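Local coordinates for Ps01740 (Pseudomonas sp. UW4, PDB 5UIF), which is a tautomerase-superfamily homologue of cis-3-chloroacrylic acid dehalogenase and probably has hydrolytic dehalogenase activity, at residues Y3-K9 against L42-P48; I63-A69 against A101-A107; I27-T32 against A78-I83; T59-I63 against A97-A101. One frame throughout, in Å; residues are numbered along the deposited sequence.

Contact 1 (Y3-K9 against L42-P48); sequences YECQTVK and LFKELEP
Tyr3 to Val8 and Leu42 to Leu46 run parallel as neighbouring strands, their axes 27° apart, and pair from Glu4 opposite Leu42 to Val8 opposite Leu46. Six backbone hydrogen bonds join them. The first runs from Leu42 N to Tyr3 O at 2.8 Å, and the last from Lys9 N to Leu46 O, also 2.8 Å. On one face, Glu4 and Lys44 form a salt bridge, though the modelled Lys44 NZ to Glu4 OE1 separation is implausibly short and its detailed geometry doubtful. Lys44 turns at chi3 (-67°), which brings NZ across to Glu4. On the other face, Cys5 meets the Phe43 ring. Cys5 CB lies 3.6 Å from Phe43 CD2, and Cys5 SG sits 5.0 Å from the ring centroid in an oblique sulfur-aromatic contact. With SG anti to the backbone N (chi1 -173°), the sulfur comes beside CD2 and CE2 of the ring. An alanine in place of Phe43 would probably open a gap beside Cys5 and cost the sulfur its aromatic neighbour. Further along this face, a water lies 2.5 Å from Thr7 OG1 and donates to Glu45 OE2 at 2.9 Å. The Glu45 carboxylate also packs on Lys9, with OE1 3.3 Å from Lys9 CG. Strand 2-8 has strand 61-68 on its other flank. Helix 14-32 lies on the Phe43 side, where Leu20 and Arg17 touch the ring. On the Lys44 side, Gln6 of a second subunit packs against Glu4 and Lys44, and Leu42 pairs with a strand of that subunit, extending the sheet.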
loop_
_atom_site.group_PDB
_atom_site.type_symbol
_atom_site.label_atom_id
_atom_site.label_comp_id
_atom_site.label_asym_id
_atom_site.label_seq_id
_atom_site.Cartn_x
_atom_site.Cartn_y
_atom_site.Cartn_z
ATOM N N TYR A 3 -6.375 2.918 7.868
ATOM C CA TYR A 3 -6.395 4.062 6.962
ATOM C C TYR A 3 -4.994 4.638 6.796
ATOM O O TYR A 3 -4.297 4.888 7.779
ATOM C CB TYR A 3 -7.353 5.142 7.473
ATOM C CG TYR A 3 -8.815 4.777 7.353
ATOM C CD1 TYR A 3 -9.454 4.048 8.348
ATOM C CD2 TYR A 3 -9.558 5.166 6.246
ATOM C CE1 TYR A 3 -10.792 3.715 8.242
ATOM C CE2 TYR A 3 -10.895 4.838 6.131
ATOM C CZ TYR A 3 -11.508 4.113 7.130
ATOM O OH TYR A 3 -12.840 3.785 7.019
ATOM N N GLU A 4 -4.585 4.847 5.548
ATOM C CA GLU A 4 -3.251 5.359 5.257
ATOM C C GLU A 4 -3.315 6.661 4.465
ATOM O O GLU A 4 -4.020 6.751 3.461
ATOM C CB GLU A 4 -2.436 4.317 4.488
ATOM C CG GLU A 4 -2.277 2.995 5.221
ATOM C CD GLU A 4 -1.572 1.944 4.387
ATOM O OE1 GLU A 4 -0.328 1.995 4.290
ATOM O OE2 GLU A 4 -2.261 1.064 3.829
ATOM N N CYS A 5 -2.571 7.664 4.921
ATOM C CA CYS A 5 -2.552 8.965 4.262
ATOM C C CYS A 5 -1.193 9.250 3.629
ATOM O O CYS A 5 -0.171 9.276 4.315
ATOM C CB CYS A 5 -2.909 10.072 5.255
ATOM S SG CYS A 5 -3.107 11.710 4.513
ATOM N N GLN A 6 -1.189 9.464 2.316
ATOM C CA GLN A 6 0.042 9.751 1.589
ATOM C C GLN A 6 0.026 11.152 0.992
ATOM O O GLN A 6 -0.755 11.441 0.086
ATOM C CB GLN A 6 0.265 8.720 0.482
ATOM C CG GLN A 6 0.784 7.379 0.970
ATOM C CD GLN A 6 1.053 6.415 -0.167
ATOM O OE1 GLN A 6 0.570 6.602 -1.284
ATOM N NE2 GLN A 6 1.830 5.374 0.112
ATOM N N THR A 7 0.891 12.021 1.506
ATOM C CA THR A 7 1.011 13.380 0.992
ATOM C C THR A 7 2.468 13.731 0.724
ATOM O O THR A 7 3.374 12.997 1.116
ATOM C CB THR A 7 0.423 14.419 1.970
ATOM O OG1 THR A 7 1.180 14.415 3.188
ATOM C CG2 THR A 7 -1.033 14.107 2.280
ATOM N N VAL A 8 2.688 14.854 0.049
ATOM C CA VAL A 8 4.036 15.354 -0.186
ATOM C C VAL A 8 4.601 15.920 1.114
ATOM O O VAL A 8 3.882 16.565 1.877
ATOM C CB VAL A 8 4.055 16.431 -1.296
ATOM C CG1 VAL A 8 5.441 17.047 -1.439
ATOM C CG2 VAL A 8 3.598 15.836 -2.617
ATOM N N LYS A 9 5.880 15.654 1.364
ATOM C CA LYS A 9 6.569 16.101 2.574
ATOM C C LYS A 9 6.355 17.584 2.873
ATOM O O LYS A 9 6.677 18.447 2.056
ATOM C CB LYS A 9 8.067 15.810 2.452
ATOM C CG LYS A 9 8.895 16.230 3.653
ATOM C CD LYS A 9 10.358 15.866 3.455
ATOM C CE LYS A 9 11.186 16.187 4.686
ATOM N NZ LYS A 9 12.602 15.758 4.524
ATOM N N LEU A 42 -2.392 5.734 9.692
ATOM C CA LEU A 42 -0.972 5.931 9.421
ATOM C C LEU A 42 -0.741 7.114 8.485
ATOM O O LEU A 42 -1.552 7.385 7.600
ATOM C CB LEU A 42 -0.363 4.665 8.816
ATOM C CG LEU A 42 -0.740 3.333 9.468
ATOM C CD1 LEU A 42 -0.076 2.180 8.731
ATOM C CD2 LEU A 42 -0.371 3.319 10.945
ATOM N N PHE A 43 0.372 7.813 8.685
ATOM C CA PHE A 43 0.726 8.945 7.835
ATOM C C PHE A 43 2.098 8.755 7.201
ATOM O O PHE A 43 3.095 8.558 7.896
ATOM C CB PHE A 43 0.691 10.249 8.634
ATOM C CG PHE A 43 -0.691 10.683 9.025
ATOM C CD1 PHE A 43 -1.243 10.280 10.230
ATOM C CD2 PHE A 43 -1.440 11.493 8.188
ATOM C CE1 PHE A 43 -2.516 10.678 10.591
ATOM C CE2 PHE A 43 -2.713 11.895 8.544
ATOM C CZ PHE A 43 -3.252 11.487 9.747
ATOM N N LYS A 44 2.139 8.816 5.875
ATOM C CA LYS A 44 3.382 8.669 5.131
ATOM C C LYS A 44 3.610 9.868 4.219
ATOM O O LYS A 44 2.681 10.347 3.568
ATOM C CB LYS A 44 3.368 7.376 4.315
ATOM C CG LYS A 44 3.548 6.122 5.152
ATOM C CD LYS A 44 3.020 4.891 4.438
ATOM C CE LYS A 44 1.507 4.951 4.296
ATOM N NZ LYS A 44 0.977 3.805 3.508
ATOM N N GLU A 45 4.846 10.351 4.176
ATOM C CA GLU A 45 5.184 11.497 3.342
ATOM C C GLU A 45 6.006 11.094 2.124
ATOM O O GLU A 45 6.836 10.188 2.190
ATOM C CB GLU A 45 5.943 12.550 4.154
ATOM C CG GLU A 45 5.078 13.312 5.142
ATOM C CD GLU A 45 5.809 14.479 5.774
ATOM O OE1 GLU A 45 7.057 14.490 5.739
ATOM O OE2 GLU A 45 5.135 15.389 6.301
ATOM N N LEU A 46 5.761 11.777 1.011
ATOM C CA LEU A 46 6.505 11.544 -0.219
ATOM C C LEU A 46 7.552 12.631 -0.419
ATOM O O LEU A 46 7.312 13.797 -0.105
ATOM C CB LEU A 46 5.558 11.498 -1.420
ATOM C CG LEU A 46 4.470 10.422 -1.392
ATOM C CD1 LEU A 46 3.448 10.667 -2.490
ATOM C CD2 LEU A 46 5.086 9.042 -1.533
ATOM N N GLU A 47 8.713 12.244 -0.935
ATOM C CA GLU A 47 9.764 13.206 -1.242
ATOM C C GLU A 47 9.314 14.136 -2.361
ATOM O O GLU A 47 8.632 13.706 -3.290
ATOM C CB GLU A 47 11.056 12.487 -1.637
ATOM C CG GLU A 47 11.681 11.676 -0.515
ATOM C CD GLU A 47 12.173 12.545 0.626
ATOM O OE1 GLU A 47 12.639 13.673 0.356
ATOM O OE2 GLU A 47 12.092 12.102 1.791
ATOM N N PRO A 48 9.677 15.424 -2.263
ATOM C CA PRO A 48 9.355 16.401 -3.308
ATOM C C PRO A 48 9.895 15.977 -4.669
ATOM O O PRO A 48 11.093 15.735 -4.804
ATOM C CB PRO A 48 10.042 17.678 -2.818
ATOM C CG PRO A 48 10.117 17.517 -1.340
ATOM C CD PRO A 48 10.347 16.052 -1.109
HETATM O O HOH W 1 2.462 15.329 5.164
HETATM O O HOH W 2 0.711 12.442 5.376
#

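Contact 2 (I63-A69 against A101-A107); sequences IRGQIRA and AVVDIPA
Ala101 N to Ile63 O opens the run of parallel backbone hydrogen bonds, and Gly65 N to Ala101 O continues it at 2.7 Å. Ile67 follows, giving its N-H to Val103 O at 3.1 Å and taking one from Ile105 N at 2.7 Å. The last bond, from Ala69 N to Ile105 O, arrives 51° out of the carbonyl plane. The apolar contacts fall on two faces. On one, Ile67 crosses Val102, with CD1 3.7 Å from Val102 CG1 and CG2 almost as near. Ile67 CG1 sits between the backbone N and the carbonyl carbon (chi1 72°), which sets it beside Val103 O and Asp104 OD1. An alanine at Ile67 would probably leave Val102 CG1 without its main partner across the pair. On the other face, Gln66 lies alongside Val103, with CG 3.7 Å from Val103 CG2, and its CB meets Ile105 CG1. The charged ends turn elsewhere. Asp104 forms a salt bridge with Arg76, and Arg64 with Glu4 of the third subunit. The pair closes the beta-alpha-beta unit of strand 61-68, helix 73-91 and strand 98-105, a building block of the tautomerase fold.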
loop_
_atom_site.group_PDB
_atom_site.type_symbol
_atom_site.label_atom_id
_atom_site.label_comp_id
_atom_site.label_asym_id
_atom_site.label_seq_id
_atom_site.Cartn_x
_atom_site.Cartn_y
_atom_site.Cartn_z
ATOM N N ILE A 63 -5.658 9.041 0.344
ATOM C CA ILE A 63 -6.087 8.397 1.578
ATOM C C ILE A 63 -6.795 7.086 1.263
ATOM O O ILE A 63 -7.884 7.082 0.691
ATOM C CB ILE A 63 -7.024 9.300 2.400
ATOM C CG1 ILE A 63 -6.328 10.616 2.750
ATOM C CG2 ILE A 63 -7.482 8.580 3.660
ATOM C CD1 ILE A 63 -7.206 11.589 3.506
ATOM N N ARG A 64 -6.170 5.974 1.633
ATOM C CA ARG A 64 -6.740 4.659 1.368
ATOM C C ARG A 64 -7.134 3.955 2.661
ATOM O O ARG A 64 -6.390 3.973 3.642
ATOM C CB ARG A 64 -5.755 3.800 0.575
ATOM C CG ARG A 64 -5.500 4.304 -0.835
ATOM C CD ARG A 64 -4.539 3.399 -1.584
ATOM N NE ARG A 64 -3.202 3.418 -1.000
ATOM C CZ ARG A 64 -2.184 2.689 -1.443
ATOM N NH1 ARG A 64 -2.350 1.879 -2.480
ATOM N NH2 ARG A 64 -1.000 2.769 -0.853
ATOM N N GLY A 65 -8.309 3.335 2.653
ATOM C CA GLY A 65 -8.816 2.650 3.826
ATOM C C GLY A 65 -9.260 1.230 3.538
ATOM O O GLY A 65 -10.035 0.986 2.615
ATOM N N GLN A 66 -8.762 0.289 4.332
ATOM C CA GLN A 66 -9.152 -1.110 4.202
ATOM C C GLN A 66 -10.082 -1.507 5.344
ATOM O O GLN A 66 -9.649 -1.639 6.488
ATOM C CB GLN A 66 -7.919 -2.014 4.176
ATOM C CG GLN A 66 -7.069 -1.869 2.922
ATOM C CD GLN A 66 -5.871 -2.798 2.915
ATOM O OE1 GLN A 66 -5.067 -2.802 3.847
ATOM N NE2 GLN A 66 -5.747 -3.595 1.860
ATOM N N ILE A 67 -11.360 -1.693 5.027
ATOM C CA ILE A 67 -12.361 -1.996 6.044
ATOM C C ILE A 67 -12.930 -3.400 5.896
ATOM O O ILE A 67 -12.665 -4.098 4.916
ATOM C CB ILE A 67 -13.530 -0.994 6.001
ATOM C CG1 ILE A 67 -14.397 -1.239 4.764
ATOM C CG2 ILE A 67 -13.009 0.435 6.033
ATOM C CD1 ILE A 67 -15.676 -0.433 4.745
ATOM N N ARG A 68 -13.721 -3.802 6.885
ATOM C CA ARG A 68 -14.375 -5.102 6.872
ATOM C C ARG A 68 -15.462 -5.150 5.805
ATOM O O ARG A 68 -16.253 -4.217 5.669
ATOM C CB ARG A 68 -14.979 -5.411 8.244
ATOM C CG ARG A 68 -15.016 -6.893 8.600
ATOM C CD ARG A 68 -16.038 -7.183 9.689
ATOM N NE ARG A 68 -17.286 -7.695 9.133
ATOM C CZ ARG A 68 -18.342 -8.033 9.864
ATOM N NH1 ARG A 68 -18.301 -7.905 11.183
ATOM N NH2 ARG A 68 -19.440 -8.493 9.277
ATOM N N ALA A 69 -15.499 -6.244 5.050
ATOM C CA ALA A 69 -16.524 -6.431 4.032
ATOM C C ALA A 69 -17.843 -6.833 4.681
ATOM O O ALA A 69 -17.859 -7.362 5.791
ATOM C CB ALA A 69 -16.088 -7.475 3.017
ATOM N N ALA A 101 -10.037 6.277 -1.122
ATOM C CA ALA A 101 -10.512 4.952 -1.507
ATOM C C ALA A 101 -10.768 4.071 -0.287
ATOM O O ALA A 101 -9.913 3.941 0.590
ATOM C CB ALA A 101 -9.514 4.284 -2.441
ATOM N N VAL A 102 -11.953 3.471 -0.237
ATOM C CA VAL A 102 -12.315 2.565 0.847
ATOM C C VAL A 102 -12.663 1.188 0.290
ATOM O O VAL A 102 -13.754 0.981 -0.243
ATOM C CB VAL A 102 -13.505 3.105 1.667
ATOM C CG1 VAL A 102 -13.872 2.133 2.777
ATOM C CG2 VAL A 102 -13.176 4.473 2.243
ATOM N N VAL A 103 -11.732 0.249 0.413
ATOM C CA VAL A 103 -11.914 -1.082 -0.156
ATOM C C VAL A 103 -12.365 -2.106 0.884
ATOM O O VAL A 103 -12.061 -1.983 2.072
ATOM C CB VAL A 103 -10.621 -1.587 -0.826
ATOM C CG1 VAL A 103 -10.261 -0.705 -2.013
ATOM C CG2 VAL A 103 -9.482 -1.627 0.179
ATOM N N ASP A 104 -13.097 -3.116 0.425
ATOM C CA ASP A 104 -13.573 -4.182 1.296
ATOM C C ASP A 104 -12.522 -5.267 1.479
ATOM O O ASP A 104 -11.919 -5.733 0.513
ATOM C CB ASP A 104 -14.860 -4.800 0.743
ATOM C CG ASP A 104 -16.087 -3.969 1.053
ATOM O OD1 ASP A 104 -16.033 -3.159 2.003
ATOM O OD2 ASP A 104 -17.107 -4.129 0.351
ATOM N N ILE A 105 -12.307 -5.661 2.728
ATOM C CA ILE A 105 -11.433 -6.780 3.043
ATOM C C ILE A 105 -12.233 -7.859 3.759
ATOM O O ILE A 105 -12.849 -7.590 4.791
ATOM C CB ILE A 105 -10.245 -6.354 3.927
ATOM C CG1 ILE A 105 -9.443 -5.241 3.249
ATOM C CG2 ILE A 105 -9.354 -7.549 4.235
ATOM C CD1 ILE A 105 -8.819 -5.653 1.934
ATOM N N PRO A 106 -12.246 -9.079 3.200
ATOM C CA PRO A 106 -12.924 -10.208 3.844
ATOM C C PRO A 106 -12.412 -10.427 5.264
ATOM O O PRO A 106 -11.207 -10.328 5.503
ATOM C CB PRO A 106 -12.574 -11.390 2.936
ATOM C CG PRO A 106 -12.344 -10.767 1.600
ATOM C CD PRO A 106 -11.687 -9.447 1.888
ATOM N N ALA A 107 -13.325 -10.708 6.189
ATOM C CA ALA A 107 -12.994 -10.797 7.609
ATOM C C ALA A 107 -11.954 -11.872 7.907
ATOM O O ALA A 107 -11.215 -11.775 8.888
ATOM C CB ALA A 107 -14.257 -11.048 8.421
#

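Contact 3 (I27-T32 against A78-I83); sequences IHTRET and AILRAI
Ile27 points its CB at segment 78-83 and supplies much of the contact. Both branches beyond CB pack on one methyl, Ala82 CB. CG2 lies 3.7 Å from Ala82 CB and also nears the backbone of Ile79. CG1, anti to the carbonyl carbon (chi1 -65°), passes 4.0 Å from Ala82 CB. The tip, CD1, reaches 3.6 Å from Ala82 CB and goes on to the side chain of Ile83. Ala82 thus sits against the Ile27 side chain along its length. One turn on, Glu31 slides past Ile79 in the opposite direction, with CB 3.8 Å from Ile79 CG1. Its carboxylate lies over Ala78 and is bound by Arg30 NE at OE2, 2.9 Å away. The Thr32 and Ile79 side chains cross at about a right angle, CG2 against CD1. The segment axes are 10.0 Å apart at closest approach and nearly antiparallel, at 156°. His28 is turned to the sheet, where ND1 is hydrogen-bonded to Tyr3. No hydrogen bond spans the two segments. They meet mainly through aliphatic carbons, including those of Glu31 and Thr32, and the charge of Glu31 is probably balanced in part by Arg30 of its own helix.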
loop_
_atom_site.group_PDB
_atom_site.type_symbol
_atom_site.label_atom_id
_atom_site.label_comp_id
_atom_site.label_asym_id
_atom_site.label_seq_id
_atom_site.Cartn_x
_atom_site.Cartn_y
_atom_site.Cartn_z
ATOM N N ILE A 27 -15.496 9.000 12.103
ATOM C CA ILE A 27 -16.303 8.724 10.920
ATOM C C ILE A 27 -16.490 7.223 10.714
ATOM O O ILE A 27 -17.585 6.765 10.382
ATOM C CB ILE A 27 -15.667 9.346 9.659
ATOM C CG1 ILE A 27 -15.665 10.872 9.767
ATOM C CG2 ILE A 27 -16.413 8.914 8.406
ATOM C CD1 ILE A 27 -14.755 11.554 8.771
ATOM N N HIS A 28 -15.424 6.458 10.927
ATOM C CA HIS A 28 -15.476 5.012 10.738
ATOM C C HIS A 28 -16.307 4.311 11.811
ATOM O O HIS A 28 -17.140 3.460 11.499
ATOM C CB HIS A 28 -14.066 4.420 10.719
ATOM C CG HIS A 28 -14.042 2.936 10.518
ATOM N ND1 HIS A 28 -14.019 2.355 9.269
ATOM C CD2 HIS A 28 -14.051 1.915 11.408
ATOM C CE1 HIS A 28 -14.009 1.040 9.397
ATOM N NE2 HIS A 28 -14.029 0.747 10.684
ATOM N N THR A 29 -16.071 4.666 13.072
ATOM C CA THR A 29 -16.765 4.040 14.194
ATOM C C THR A 29 -18.271 4.283 14.148
ATOM O O THR A 29 -19.052 3.499 14.682
ATOM C CB THR A 29 -16.225 4.547 15.547
ATOM O OG1 THR A 29 -16.339 5.975 15.604
ATOM C CG2 THR A 29 -14.769 4.147 15.728
ATOM N N ARG A 30 -18.669 5.376 13.506
ATOM C CA ARG A 30 -20.077 5.740 13.407
ATOM C C ARG A 30 -20.789 4.977 12.294
ATOM O O ARG A 30 -21.849 4.388 12.510
ATOM C CB ARG A 30 -20.218 7.243 13.174
ATOM C CG ARG A 30 -21.634 7.692 12.863
ATOM C CD ARG A 30 -21.646 9.115 12.340
ATOM N NE ARG A 30 -21.050 9.210 11.011
ATOM C CZ ARG A 30 -20.249 10.196 10.620
ATOM N NH1 ARG A 30 -19.943 11.177 11.456
ATOM N NH2 ARG A 30 -19.753 10.200 9.390
ATOM N N GLU A 31 -20.196 4.989 11.104
ATOM C CA GLU A 31 -20.826 4.406 9.925
ATOM C C GLU A 31 -20.813 2.880 9.938
ATOM O O GLU A 31 -21.709 2.243 9.387
ATOM C CB GLU A 31 -20.140 4.919 8.655
ATOM C CG GLU A 31 -20.266 6.421 8.443
ATOM C CD GLU A 31 -21.700 6.861 8.216
ATOM O OE1 GLU A 31 -22.503 6.048 7.712
ATOM O OE2 GLU A 31 -22.024 8.023 8.541
ATOM N N THR A 32 -19.797 2.297 10.567
ATOM C CA THR A 32 -19.656 0.846 10.588
ATOM C C THR A 32 -20.121 0.246 11.911
ATOM O O THR A 32 -20.531 -0.914 11.965
ATOM C CB THR A 32 -18.197 0.421 10.337
ATOM O OG1 THR A 32 -17.381 0.818 11.446
ATOM C CG2 THR A 32 -17.668 1.062 9.063
ATOM N N ALA A 78 -20.658 7.122 2.466
ATOM C CA ALA A 78 -20.711 8.056 3.584
ATOM C C ALA A 78 -19.324 8.254 4.184
ATOM O O ALA A 78 -18.967 9.357 4.596
ATOM C CB ALA A 78 -21.684 7.563 4.643
ATOM N N ILE A 79 -18.545 7.178 4.227
ATOM C CA ILE A 79 -17.177 7.243 4.722
ATOM C C ILE A 79 -16.297 8.018 3.746
ATOM O O ILE A 79 -15.510 8.873 4.153
ATOM C CB ILE A 79 -16.586 5.839 4.945
ATOM C CG1 ILE A 79 -17.429 5.063 5.957
ATOM C CG2 ILE A 79 -15.146 5.934 5.421
ATOM C CD1 ILE A 79 -16.951 3.648 6.197
ATOM N N LEU A 80 -16.442 7.714 2.458
ATOM C CA LEU A 80 -15.691 8.396 1.406
ATOM C C LEU A 80 -15.909 9.904 1.435
ATOM O O LEU A 80 -14.951 10.680 1.421
ATOM C CB LEU A 80 -16.083 7.849 0.031
ATOM C CG LEU A 80 -15.507 6.500 -0.395
ATOM C CD1 LEU A 80 -16.202 6.002 -1.650
ATOM C CD2 LEU A 80 -14.013 6.619 -0.631
ATOM N N ARG A 81 -17.175 10.305 1.475
ATOM C CA ARG A 81 -17.553 11.715 1.446
ATOM C C ARG A 81 -17.022 12.494 2.642
ATOM O O ARG A 81 -16.445 13.571 2.488
ATOM C CB ARG A 81 -19.076 11.849 1.386
ATOM C CG ARG A 81 -19.594 12.371 0.062
ATOM C CD ARG A 81 -19.172 13.814 -0.146
ATOM N NE ARG A 81 -19.303 14.220 -1.540
ATOM C CZ ARG A 81 -18.277 14.401 -2.363
ATOM N NH1 ARG A 81 -17.037 14.223 -1.927
ATOM N NH2 ARG A 81 -18.488 14.766 -3.621
ATOM N N ALA A 82 -17.226 11.940 3.832
ATOM C CA ALA A 82 -16.854 12.608 5.073
ATOM C C ALA A 82 -15.349 12.840 5.168
ATOM O O ALA A 82 -14.906 13.929 5.529
ATOM C CB ALA A 82 -17.342 11.803 6.268
ATOM N N ILE A 83 -14.571 11.814 4.841
ATOM C CA ILE A 83 -13.116 11.913 4.868
ATOM C C ILE A 83 -12.619 12.974 3.888
ATOM O O ILE A 83 -11.744 13.777 4.217
ATOM C CB ILE A 83 -12.454 10.558 4.538
ATOM C CG1 ILE A 83 -12.726 9.546 5.653
ATOM C CG2 ILE A 83 -10.955 10.723 4.331
ATOM C CD1 ILE A 83 -12.147 8.172 5.381
#

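Contact 4 (T59-I63 against A97-A101); sequences TPAII and AVVVA
Ala61 and Val98, then Ile63 and Val100, put their side chains on one face of the parallel pair, while Ile62 and Val99 point to the other. Each pair stands at the same level across the strands. Ala61 CB lies 4.3 Å from Val98 CG2, and Ile63 CB is at a similar distance from Val100 CG2. Val100 CG1 is anti to the backbone N (chi1 -178°), which brings it 3.6 Å from Ile63 O. On the other face, Ile62 CG1 faces Val99 CB at 4.4 Å. These are loose contacts, and the backbone bonds draw the strands together. Val99 N reaches Ala61 O at 2.7 Å in an almost straight bond, and Ile63 N donates to Val99 O at 2.8 Å. At the start of the pair, Ala97 O takes the N-H of Ala61 and a hydrogen from a water 2.6 Å away. That water also donates to Thr59 O, so it bridges the segments where the strand pairing has not yet begun. The Val100 face is covered by helix 73-91, through Leu80 and Thr84, with Tyr87 over Ala61 and Val98. On the Ile62 and Val99 face, Leu42 of the third subunit packs on Ile62. The chemistry is uniform: aliphatic groups on both faces and main-chain polar atoms bonded between them. This suits a strand pair buried between a helix layer and a subunit interface.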
loop_
_atom_site.group_PDB
_atom_site.type_symbol
_atom_site.label_atom_id
_atom_site.label_comp_id
_atom_site.label_asym_id
_atom_site.label_seq_id
_atom_site.Cartn_x
_atom_site.Cartn_y
_atom_site.Cartn_z
ATOM N N THR A 59 1.211 17.760 -6.211
ATOM C CA THR A 59 1.071 17.399 -4.805
ATOM C C THR A 59 -0.297 16.795 -4.497
ATOM O O THR A 59 -1.088 17.390 -3.766
ATOM C CB THR A 59 1.289 18.620 -3.892
ATOM O OG1 THR A 59 0.346 19.645 -4.229
ATOM C CG2 THR A 59 2.700 19.163 -4.055
ATOM N N PRO A 60 -0.583 15.603 -5.050
ATOM C CA PRO A 60 -1.870 14.977 -4.745
ATOM C C PRO A 60 -1.887 14.391 -3.339
ATOM O O PRO A 60 -0.828 14.177 -2.748
ATOM C CB PRO A 60 -1.979 13.877 -5.801
ATOM C CG PRO A 60 -0.565 13.493 -6.063
ATOM C CD PRO A 60 0.243 14.760 -5.934
ATOM N N ALA A 61 -3.079 14.143 -2.811
ATOM C CA ALA A 61 -3.220 13.532 -1.497
ATOM C C ALA A 61 -4.028 12.246 -1.601
ATOM O O ALA A 61 -5.172 12.257 -2.057
ATOM C CB ALA A 61 -3.873 14.496 -0.527
ATOM N N ILE A 62 -3.427 11.139 -1.182
ATOM C CA ILE A 62 -4.072 9.838 -1.301
ATOM C C ILE A 62 -4.373 9.233 0.065
ATOM O O ILE A 62 -3.465 8.952 0.848
ATOM C CB ILE A 62 -3.208 8.847 -2.111
ATOM C CG1 ILE A 62 -3.102 9.291 -3.573
ATOM C CG2 ILE A 62 -3.796 7.447 -2.038
ATOM C CD1 ILE A 62 -1.962 10.252 -3.857
ATOM N N ILE A 63 -5.658 9.041 0.344
ATOM C CA ILE A 63 -6.087 8.397 1.578
ATOM C C ILE A 63 -6.795 7.086 1.263
ATOM O O ILE A 63 -7.884 7.082 0.691
ATOM C CB ILE A 63 -7.024 9.300 2.400
ATOM C CG1 ILE A 63 -6.328 10.616 2.750
ATOM C CG2 ILE A 63 -7.482 8.580 3.660
ATOM C CD1 ILE A 63 -7.206 11.589 3.506
ATOM N N ALA A 97 -7.151 17.278 -6.403
ATOM C CA ALA A 97 -5.842 16.816 -5.958
ATOM C C ALA A 97 -5.964 15.978 -4.689
ATOM O O ALA A 97 -4.996 15.808 -3.947
ATOM C CB ALA A 97 -4.909 17.996 -5.731
ATOM N N VAL A 98 -7.164 15.460 -4.445
ATOM C CA VAL A 98 -7.419 14.608 -3.290
ATOM C C VAL A 98 -8.147 13.335 -3.714
ATOM O O VAL A 98 -9.202 13.395 -4.344
ATOM C CB VAL A 98 -8.253 15.336 -2.217
ATOM C CG1 VAL A 98 -8.687 14.364 -1.133
ATOM C CG2 VAL A 98 -7.466 16.491 -1.621
ATOM N N VAL A 99 -7.577 12.184 -3.369
ATOM C CA VAL A 99 -8.172 10.901 -3.727
ATOM C C VAL A 99 -8.384 10.027 -2.495
ATOM O O VAL A 99 -7.451 9.778 -1.731
ATOM C CB VAL A 99 -7.297 10.136 -4.741
ATOM C CG1 VAL A 99 -7.876 8.755 -5.011
ATOM C CG2 VAL A 99 -7.167 10.926 -6.035
ATOM N N VAL A 100 -9.617 9.569 -2.303
ATOM C CA VAL A 100 -9.949 8.704 -1.177
ATOM C C VAL A 100 -10.534 7.383 -1.668
ATOM O O VAL A 100 -11.416 7.368 -2.527
ATOM C CB VAL A 100 -10.949 9.381 -0.216
ATOM C CG1 VAL A 100 -11.238 8.481 0.977
ATOM C CG2 VAL A 100 -10.413 10.726 0.248
ATOM N N ALA A 101 -10.037 6.277 -1.122
ATOM C CA ALA A 101 -10.512 4.952 -1.507
ATOM C C ALA A 101 -10.768 4.071 -0.287
ATOM O O ALA A 101 -9.913 3.941 0.590
ATOM C CB ALA A 101 -9.514 4.284 -2.441
HETATM O O HOH W 3 -3.616 17.569 -2.641
#

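Overall arrangement
Contacts 1, 2 and 4 lie in one four-stranded sheet, while contact 3 joins the two helices packed on it. Contacts 2 and 4 are parts of the same pair, 61-68 with 98-105, and share Ile63 and Ala101. Contact 1 is the matching pair of the other beta-alpha-beta unit; Glu4 and Arg64 link the two halves through the backbone. Contact 4 is the buried one and almost wholly aliphatic. The others are partly buried and carry charged groups. All four touch a neighbouring subunit; in contacts 1, 2 and 4 the sheet continues into it. Contact 3 has no hydrogen bonds across it, but Tyr3 of contact 1 reaches His28 and Ile79, tying helices to sheet.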